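Cytochrome c' (Rhodocyclus gelatinosus, PDB 2J9B) carries a covalently bound high-spin heme c without a sixth iron ligand and probably transfers electrons, although its exact function is not known. Local coordinates at residues B[17-22]-B[46-51]. Sequence-based numbering, arbitrary orientation.
Sequences TLIANH and ALVSTL. With HEC (heme c), chain D.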
ATOM      1  N   THR B  17      -4.191  -3.737  -5.136  1.00 14.73           N
ATOM      2  CA  THR B  17      -3.043  -4.386  -5.779  1.00 14.27           C
ATOM      3  C   THR B  17      -2.024  -4.878  -4.744  1.00 13.94           C
ATOM      4  O   THR B  17      -1.573  -6.015  -4.808  1.00 15.28           O
ATOM      5  CB  THR B  17      -2.394  -3.456  -6.787  1.00 14.93           C
ATOM      6  OG1 THR B  17      -3.326  -3.261  -7.869  1.00 18.04           O
ATOM      7  CG2 THR B  17      -1.084  -4.037  -7.315  1.00 16.37           C
ATOM      8  N   LEU B  18      -1.689  -4.027  -3.781  1.00 13.90           N
ATOM      9  CA  LEU B  18      -0.705  -4.436  -2.768  1.00 13.59           C
ATOM     10  C   LEU B  18      -1.261  -5.535  -1.857  1.00 14.39           C
ATOM     11  O   LEU B  18      -0.542  -6.463  -1.513  1.00 14.43           O
ATOM     12  CB  LEU B  18      -0.270  -3.245  -1.925  1.00 14.23           C
ATOM     13  CG  LEU B  18       0.423  -2.102  -2.696  1.00 16.94           C
ATOM     14  CD1 LEU B  18       0.878  -1.051  -1.670  1.00 20.99           C
ATOM     15  CD2 LEU B  18       1.593  -2.616  -3.448  1.00 19.96           C
ATOM     16  N   ILE B  19      -2.532  -5.419  -1.492  1.00 13.41           N
ATOM     17  CA  ILE B  19      -3.214  -6.469  -0.712  1.00 14.02           C
ATOM     18  C   ILE B  19      -3.113  -7.793  -1.457  1.00 14.00           C
ATOM     19  O   ILE B  19      -2.759  -8.817  -0.870  1.00 15.20           O
ATOM     20  CB  ILE B  19      -4.690  -6.094  -0.385  1.00 14.15           C
ATOM     21  CG1 ILE B  19      -4.783  -4.925   0.591  1.00 13.99           C
ATOM     22  CG2 ILE B  19      -5.470  -7.295   0.150  1.00 16.19           C
ATOM     23  CD1 ILE B  19      -6.131  -4.227   0.665  1.00 15.90           C
ATOM     24  N   ALA B  20      -3.472  -7.791  -2.734  1.00 14.51           N
ATOM     25  CA  ALA B  20      -3.474  -9.022  -3.506  1.00 14.66           C
ATOM     26  C   ALA B  20      -2.086  -9.648  -3.560  1.00 14.08           C
ATOM     27  O   ALA B  20      -1.923 -10.868  -3.434  1.00 15.46           O
ATOM     28  CB  ALA B  20      -3.976  -8.783  -4.898  1.00 16.49           C
ATOM     29  N   ASN B  21      -1.053  -8.829  -3.722  1.00 14.48           N
ATOM     30  CA  ASN B  21       0.291  -9.393  -3.797  1.00 14.18           C
ATOM     31  C   ASN B  21       0.721 -10.027  -2.485  1.00 14.19           C
ATOM     32  O   ASN B  21       1.152 -11.166  -2.462  1.00 15.83           O
ATOM     33  CB  ASN B  21       1.310  -8.376  -4.262  1.00 15.72           C
ATOM     34  CG  ASN B  21       2.663  -8.978  -4.412  1.00 17.71           C
ATOM     35  OD1 ASN B  21       3.406  -9.068  -3.438  1.00 18.89           O
ATOM     36  ND2 ASN B  21       2.998  -9.455  -5.633  1.00 22.64           N
ATOM     37  N   HIS B  22       0.568  -9.293  -1.400  1.00 13.61           N
ATOM     38  CA  HIS B  22       1.007  -9.835  -0.119  1.00 13.30           C
ATOM     39  C   HIS B  22       0.150 -10.995   0.358  1.00 13.57           C
ATOM     40  O   HIS B  22       0.669 -11.958   0.908  1.00 14.35           O
ATOM     41  CB  HIS B  22       1.159  -8.707   0.913  1.00 14.05           C
ATOM     42  CG  HIS B  22       2.352  -7.858   0.608  1.00 13.66           C
ATOM     43  ND1 HIS B  22       3.623  -8.265   0.942  1.00 14.50           N
ATOM     44  CD2 HIS B  22       2.493  -6.722  -0.116  1.00 14.68           C
ATOM     45  CE1 HIS B  22       4.494  -7.384   0.459  1.00 14.53           C
ATOM     46  NE2 HIS B  22       3.833  -6.457  -0.197  1.00 14.34           N
ATOM     47  N   ALA B  46       0.800  -9.212   8.381  1.00 14.23           N
ATOM     48  CA  ALA B  46       0.783  -7.883   9.016  1.00 14.28           C
ATOM     49  C   ALA B  46       0.593  -6.762   7.979  1.00 14.04           C
ATOM     50  O   ALA B  46      -0.157  -5.814   8.208  1.00 15.31           O
ATOM     51  CB  ALA B  46       2.037  -7.649   9.841  1.00 16.21           C
ATOM     52  N   LEU B  47       1.220  -6.916   6.824  1.00 14.30           N
ATOM     53  CA  LEU B  47       1.041  -5.939   5.732  1.00 14.51           C
ATOM     54  C   LEU B  47      -0.376  -5.989   5.192  1.00 14.64           C
ATOM     55  O   LEU B  47      -0.979  -4.952   4.994  1.00 15.67           O
ATOM     56  CB  LEU B  47       2.061  -6.195   4.621  1.00 16.38           C
ATOM     57  CG  LEU B  47       3.485  -5.726   4.831  1.00 17.60           C
ATOM     58  CD1 LEU B  47       4.439  -6.318   3.803  1.00 20.15           C
ATOM     59  CD2 LEU B  47       3.525  -4.175   4.783  1.00 20.38           C
ATOM     60  N   VAL B  48      -0.910  -7.191   4.953  1.00 14.53           N
ATOM     61  CA  VAL B  48      -2.295  -7.295   4.532  1.00 14.49           C
ATOM     62  C   VAL B  48      -3.211  -6.613   5.536  1.00 14.22           C
ATOM     63  O   VAL B  48      -4.109  -5.875   5.135  1.00 15.73           O
ATOM     64  CB  VAL B  48      -2.720  -8.765   4.262  1.00 14.49           C
ATOM     65  CG1 VAL B  48      -4.229  -8.907   4.115  1.00 16.69           C
ATOM     66  CG2 VAL B  48      -1.933  -9.345   3.089  1.00 16.29           C
ATOM     67  N   SER B  49      -3.005  -6.827   6.828  1.00 14.54           N
ATOM     68  CA  SER B  49      -3.846  -6.193   7.840  1.00 14.52           C
ATOM     69  C   SER B  49      -3.769  -4.676   7.800  1.00 14.61           C
ATOM     70  O   SER B  49      -4.784  -3.999   7.767  1.00 16.02           O
ATOM     71  CB  SER B  49      -3.457  -6.704   9.215  1.00 17.17           C
ATOM     72  OG  SER B  49      -4.343  -6.222  10.210  1.00 18.86           O
ATOM     73  N   THR B  50      -2.569  -4.135   7.707  1.00 14.89           N
ATOM     74  CA  THR B  50      -2.403  -2.693   7.613  1.00 15.94           C
ATOM     75  C   THR B  50      -3.085  -2.162   6.351  1.00 15.28           C
ATOM     76  O   THR B  50      -3.824  -1.180   6.392  1.00 17.81           O
ATOM     77  CB  THR B  50      -0.905  -2.370   7.623  1.00 15.86           C
ATOM     78  OG1 THR B  50      -0.397  -2.770   8.908  1.00 18.18           O
ATOM     79  CG2 THR B  50      -0.609  -0.905   7.355  1.00 18.15           C
ATOM     80  N   LEU B  51      -2.840  -2.806   5.225  1.00 14.80           N
ATOM     81  CA  LEU B  51      -3.367  -2.336   3.953  1.00 14.99           C
ATOM     82  C   LEU B  51      -4.877  -2.466   3.879  1.00 15.81           C
ATOM     83  O   LEU B  51      -5.543  -1.669   3.220  1.00 15.22           O
ATOM     84  CB  LEU B  51      -2.701  -3.091   2.796  1.00 16.47           C
ATOM     85  CG  LEU B  51      -1.208  -2.841   2.563  1.00 16.62           C
ATOM     86  CD1 LEU B  51      -0.617  -3.972   1.682  1.00 19.48           C
ATOM     87  CD2 LEU B  51      -1.000  -1.468   1.933  1.00 20.03           C
TER
HETATM   88 FE   HEC D1129     -11.017  -6.096  -4.363  1.00 15.32          FE
HETATM   89  CHA HEC D1129     -10.466  -4.082  -7.084  1.00 16.02           C
HETATM   90  CHB HEC D1129      -8.001  -7.665  -4.958  1.00 15.37           C
HETATM   91  CHC HEC D1129     -11.165  -7.572  -1.294  1.00 14.07           C
HETATM   92  CHD HEC D1129     -13.974  -4.473  -3.718  1.00 15.87           C
HETATM   93  NA  HEC D1129      -9.520  -5.902  -5.734  1.00 15.39           N
HETATM   94  C1A HEC D1129      -9.498  -5.033  -6.825  1.00 15.39           C
HETATM   95  C2A HEC D1129      -8.290  -5.247  -7.598  1.00 15.57           C
HETATM   96  C3A HEC D1129      -7.612  -6.263  -6.993  1.00 16.08           C
HETATM   97  C4A HEC D1129      -8.375  -6.665  -5.839  1.00 15.48           C
HETATM   98  CMA HEC D1129      -6.280  -6.875  -7.410  1.00 17.15           C
HETATM   99  CAA HEC D1129      -7.942  -4.500  -8.907  0.50 16.92           C
HETATM  100  CBA HEC D1129      -6.983  -3.333  -8.763  0.50 16.12           C
HETATM  101  CGA HEC D1129      -6.608  -2.757 -10.129  0.50 18.71           C
HETATM  102  O1A HEC D1129      -6.738  -3.445 -11.179  0.50 22.21           O
HETATM  103  O2A HEC D1129      -6.155  -1.583 -10.177  0.50 19.69           O
HETATM  104  NB  HEC D1129      -9.762  -7.349  -3.297  1.00 14.82           N
HETATM  105  C1B HEC D1129      -8.652  -7.977  -3.795  1.00 15.67           C
HETATM  106  C2B HEC D1129      -8.230  -9.000  -2.846  1.00 14.48           C
HETATM  107  C3B HEC D1129      -9.106  -8.931  -1.805  1.00 15.15           C
HETATM  108  C4B HEC D1129     -10.093  -7.917  -2.091  1.00 15.09           C
HETATM  109  CMB HEC D1129      -7.028  -9.943  -3.046  1.00 18.25           C
HETATM  110  CAB HEC D1129      -9.136  -9.802  -0.540  1.00 15.09           C
HETATM  111  CBB HEC D1129      -7.916 -10.118   0.083  1.00 16.06           C
HETATM  112  NC  HEC D1129     -12.330  -6.010  -2.799  1.00 14.45           N
HETATM  113  C1C HEC D1129     -12.223  -6.750  -1.632  1.00 14.36           C
HETATM  114  C2C HEC D1129     -13.383  -6.506  -0.819  1.00 14.33           C
HETATM  115  C3C HEC D1129     -14.195  -5.644  -1.498  1.00 15.30           C
HETATM  116  C4C HEC D1129     -13.511  -5.324  -2.735  1.00 16.12           C
HETATM  117  CMC HEC D1129     -13.651  -7.162   0.552  1.00 15.88           C
HETATM  118  CAC HEC D1129     -15.584  -5.079  -1.101  1.00 14.55           C
HETATM  119  CBC HEC D1129     -15.950  -5.006   0.234  1.00 18.14           C
HETATM  120  ND  HEC D1129     -12.021  -4.505  -5.266  1.00 15.41           N
HETATM  121  C1D HEC D1129     -13.279  -4.064  -4.823  1.00 15.19           C
HETATM  122  C2D HEC D1129     -13.766  -3.067  -5.753  1.00 15.77           C
HETATM  123  C3D HEC D1129     -12.701  -2.962  -6.759  1.00 15.72           C
HETATM  124  C4D HEC D1129     -11.629  -3.864  -6.391  1.00 15.87           C
HETATM  125  CMD HEC D1129     -15.095  -2.330  -5.707  1.00 17.50           C
HETATM  126  CAD HEC D1129     -12.685  -1.973  -7.940  1.00 16.95           C
HETATM  127  CBD HEC D1129     -11.897  -0.720  -7.512  1.00 17.54           C
HETATM  128  CGD HEC D1129     -11.926   0.310  -8.630  1.00 18.31           C
HETATM  129  O1D HEC D1129     -12.338   1.473  -8.365  1.00 17.69           O
HETATM  130  O2D HEC D1129     -11.573  -0.023  -9.782  1.00 18.84           O
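Leu51 presses its CB against Ile19 CG1 at 3.5 Å, the two side chains running past one another head to tail. Leu51 CD1 meets Leu18 CB at 3.7 Å, and there the leucines lie roughly perpendicular. With CG1 anti to the backbone N (chi1 168°), Val48 CG2 is left to meet His22 CB at 3.8 Å.

A CH-pi contact adds to this. Leu47 CD1 lies over one face of the His22 ring, displaced toward the rim, 3.5 Å from His22 CE1. Asn21 OD1 sits over the opposite face. Both ring nitrogens are hydrogen-bonded: ND1 to Asn44 OD1, NE2 to Tyr11 OH of the second subunit. These two bonds fix the rotation of the imidazole.

Ile19 CG2, anti to its backbone N, touches heme CBB at 3.7 Å, while CG1 turns to Leu51. The axes of segments 17-22 and 46-51 run nearly antiparallel, 159° apart and 9.0 Å at closest approach, as expected for neighbours in the four-helix bundle of cytochromes c'.

Close apolar packing thus holds helices 5-30 and 38-52 together, while the polar bonds of the imidazole go to Asn44 and to Tyr11 of the second subunit, so His22 links the bundle to the dimer.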